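Local coordinates for protein shikimate kinase (Aquifex aeolicus, PDB 2PT5) that probably catalyses the magnesium-dependent transfer of a phosphate group from ATP to the 3-hydroxyl of shikimate, a step of chorismate biosynthesis, at residues F28-E33 against V73-G78. Residues are numbered along the deposited sequence; the frame is centred on the assembly and turned at random.
Sequences FYDVDE and VISTGG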
ATOM      1  N   PHE A  28      10.702  -7.111   5.129  1.00 34.46           N
ATOM      2  CA  PHE A  28       9.757  -6.156   4.588  1.00 32.50           C
ATOM      3  C   PHE A  28      10.059  -5.922   3.118  1.00 32.69           C
ATOM      4  O   PHE A  28      11.220  -5.881   2.699  1.00 32.81           O
ATOM      5  CB  PHE A  28       9.840  -4.821   5.324  1.00 32.12           C
ATOM      6  CG  PHE A  28       9.136  -3.705   4.609  1.00 32.62           C
ATOM      7  CD1 PHE A  28       7.748  -3.694   4.501  1.00 28.04           C
ATOM      8  CD2 PHE A  28       9.867  -2.704   3.978  1.00 31.18           C
ATOM      9  CE1 PHE A  28       7.099  -2.702   3.765  1.00 31.78           C
ATOM     10  CE2 PHE A  28       9.227  -1.703   3.239  1.00 34.41           C
ATOM     11  CZ  PHE A  28       7.845  -1.703   3.131  1.00 31.41           C
ATOM     12  N   TYR A  29       9.006  -5.766   2.334  1.00 31.45           N
ATOM     13  CA  TYR A  29       9.150  -5.512   0.909  1.00 34.59           C
ATOM     14  C   TYR A  29       8.050  -4.562   0.463  1.00 34.39           C
ATOM     15  O   TYR A  29       6.913  -4.639   0.937  1.00 30.76           O
ATOM     16  CB  TYR A  29       9.049  -6.816   0.113  1.00 36.05           C
ATOM     17  CG  TYR A  29      10.289  -7.664   0.175  1.00 35.72           C
ATOM     18  CD1 TYR A  29      11.411  -7.332  -0.575  1.00 39.49           C
ATOM     19  CD2 TYR A  29      10.361  -8.773   1.019  1.00 41.04           C
ATOM     20  CE1 TYR A  29      12.579  -8.075  -0.485  1.00 45.64           C
ATOM     21  CE2 TYR A  29      11.533  -9.528   1.118  1.00 44.08           C
ATOM     22  CZ  TYR A  29      12.636  -9.168   0.363  1.00 45.39           C
ATOM     23  OH  TYR A  29      13.808  -9.876   0.458  1.00 52.02           O
ATOM     24  N   ASP A  30       8.413  -3.661  -0.441  1.00 35.14           N
ATOM     25  CA  ASP A  30       7.479  -2.703  -1.001  1.00 35.25           C
ATOM     26  C   ASP A  30       7.380  -3.021  -2.485  1.00 31.92           C
ATOM     27  O   ASP A  30       8.385  -3.005  -3.190  1.00 35.93           O
ATOM     28  CB  ASP A  30       7.988  -1.278  -0.826  1.00 36.83           C
ATOM     29  CG  ASP A  30       7.139  -0.277  -1.582  1.00 36.84           C
ATOM     30  OD1 ASP A  30       5.971  -0.076  -1.200  1.00 40.90           O
ATOM     31  OD2 ASP A  30       7.637   0.290  -2.572  1.00 37.59           O
ATOM     32  N   VAL A  31       6.174  -3.307  -2.959  1.00 31.26           N
ATOM     33  CA  VAL A  31       5.982  -3.665  -4.364  1.00 31.74           C
ATOM     34  C   VAL A  31       6.571  -2.665  -5.356  1.00 34.90           C
ATOM     35  O   VAL A  31       7.388  -3.038  -6.191  1.00 36.17           O
ATOM     36  CB  VAL A  31       4.491  -3.851  -4.691  1.00 31.59           C
ATOM     37  CG1 VAL A  31       4.316  -4.149  -6.186  1.00 20.38           C
ATOM     38  CG2 VAL A  31       3.913  -4.976  -3.824  1.00 29.79           C
ATOM     39  N   ASP A  32       6.162  -1.401  -5.270  1.00 34.51           N
ATOM     40  CA  ASP A  32       6.674  -0.400  -6.197  1.00 36.13           C
ATOM     41  C   ASP A  32       8.196  -0.360  -6.242  1.00 36.53           C
ATOM     42  O   ASP A  32       8.783  -0.259  -7.326  1.00 38.34           O
ATOM     43  CB  ASP A  32       6.121   0.982  -5.846  1.00 38.94           C
ATOM     44  CG  ASP A  32       4.692   1.189  -6.349  1.00 44.36           C
ATOM     45  OD1 ASP A  32       4.098   2.240  -6.022  1.00 46.88           O
ATOM     46  OD2 ASP A  32       4.166   0.314  -7.075  1.00 44.16           O
ATOM     47  N   GLU A  33       8.840  -0.441  -5.078  1.00 33.34           N
ATOM     48  CA  GLU A  33      10.304  -0.409  -5.036  1.00 35.72           C
ATOM     49  C   GLU A  33      10.879  -1.652  -5.723  1.00 37.80           C
ATOM     50  O   GLU A  33      11.912  -1.581  -6.387  1.00 40.48           O
ATOM     51  CB  GLU A  33      10.795  -0.307  -3.582  1.00 36.30           C
ATOM     52  CG  GLU A  33      11.563  -1.511  -3.075  1.00 51.71           C
ATOM     53  CD  GLU A  33      11.555  -1.624  -1.554  1.00 54.40           C
ATOM     54  OE1 GLU A  33      11.791  -0.596  -0.874  1.00 46.26           O
ATOM     55  OE2 GLU A  33      11.317  -2.750  -1.048  1.00 54.75           O
ATOM     56  N   VAL A  73       6.210  -8.839   5.306  1.00 30.24           N
ATOM     57  CA  VAL A  73       5.307  -7.699   5.365  1.00 24.80           C
ATOM     58  C   VAL A  73       5.499  -7.059   4.007  1.00 27.36           C
ATOM     59  O   VAL A  73       6.629  -6.728   3.617  1.00 28.09           O
ATOM     60  CB  VAL A  73       5.704  -6.689   6.442  1.00 27.41           C
ATOM     61  CG1 VAL A  73       4.778  -5.477   6.382  1.00 25.33           C
ATOM     62  CG2 VAL A  73       5.647  -7.340   7.812  1.00 31.02           C
ATOM     63  N   ILE A  74       4.406  -6.908   3.273  1.00 27.81           N
ATOM     64  CA  ILE A  74       4.462  -6.320   1.945  1.00 29.15           C
ATOM     65  C   ILE A  74       3.603  -5.068   1.877  1.00 30.59           C
ATOM     66  O   ILE A  74       2.404  -5.133   2.155  1.00 29.56           O
ATOM     67  CB  ILE A  74       3.940  -7.316   0.894  1.00 29.77           C
ATOM     68  CG1 ILE A  74       4.851  -8.541   0.835  1.00 32.75           C
ATOM     69  CG2 ILE A  74       3.847  -6.651  -0.459  1.00 28.22           C
ATOM     70  CD1 ILE A  74       4.218  -9.708   0.098  1.00 27.47           C
ATOM     71  N   SER A  75       4.218  -3.935   1.529  1.00 29.22           N
ATOM     72  CA  SER A  75       3.489  -2.681   1.376  1.00 30.95           C
ATOM     73  C   SER A  75       3.123  -2.638  -0.106  1.00 32.59           C
ATOM     74  O   SER A  75       3.901  -3.083  -0.951  1.00 33.34           O
ATOM     75  CB  SER A  75       4.364  -1.474   1.751  1.00 33.70           C
ATOM     76  OG  SER A  75       5.554  -1.437   0.977  1.00 41.35           O
ATOM     77  N   THR A  76       1.934  -2.133  -0.416  1.00 30.80           N
ATOM     78  CA  THR A  76       1.468  -2.075  -1.800  1.00 31.60           C
ATOM     79  C   THR A  76       1.335  -0.640  -2.312  1.00 32.08           C
ATOM     80  O   THR A  76       1.298   0.308  -1.530  1.00 34.35           O
ATOM     81  CB  THR A  76       0.103  -2.784  -1.935  1.00 29.09           C
ATOM     82  OG1 THR A  76      -0.864  -2.115  -1.113  1.00 32.53           O
ATOM     83  CG2 THR A  76       0.207  -4.238  -1.479  1.00 34.06           C
ATOM     84  N   GLY A  77       1.268  -0.482  -3.627  1.00 33.11           N
ATOM     85  CA  GLY A  77       1.135   0.853  -4.194  1.00 34.77           C
ATOM     86  C   GLY A  77      -0.298   1.338  -4.094  1.00 34.56           C
ATOM     87  O   GLY A  77      -1.188   0.558  -3.767  1.00 32.24           O
ATOM     88  N   GLY A  78      -0.529   2.620  -4.375  1.00 35.59           N
ATOM     89  CA  GLY A  78      -1.877   3.162  -4.295  1.00 34.35           C
ATOM     90  C   GLY A  78      -2.911   2.395  -5.107  1.00 35.11           C
ATOM     91  O   GLY A  78      -3.972   2.023  -4.594  1.00 35.30           O
TER
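Tyr-29 N donates to Val-73 O and Tyr-29 O accepts from Ser-75 N at 2.8 Å, joining edge strand 28-30 in parallel to strand 72-75 in the five-stranded sheet of this P-loop kinase fold, order 2-3-1-4-5. Val-31 N, in the first turn of helix 31-39, extends the pairing to Ser-75 O with a nearly straight bond (173°).

Asp-30 is the N-cap of that helix. Its CB lies 3.0 Å and its CG 3.2 Å from Ser-75 OG; CG anti to the backbone N (chi1 171°), beside the carbonyl carbon, turns OD1 to Ser-75 and OD2 to the helix's first turn. OD1 takes Ser-75 OG on its anti lone pair at 2.6 Å. Glu-33 N meets OD2 on its anti side, 35° out of the carboxylate plane, and Glu-33 OE2 receives Asp-30 N from above its own plane, completing a capping box. With an alanine here, the Ser-75 hydroxyl and Glu-33 N would probably both lose this acceptor and the helix start its cap.

On the face carrying Asp-30 and Ser-75, where helix 13-24 packs through Ser-14 and Ser-21, the Phe-28 ring reaches from Val-73 CG1 (CD1, 3.9 Å) to Ser-75 OG (CZ, 3.2 Å). Gly-77, lacking a side chain that would run into it, lets OD1 of Asp-32, a predicted substrate-binding residue, lie 3.7 Å from Gly-77 CA.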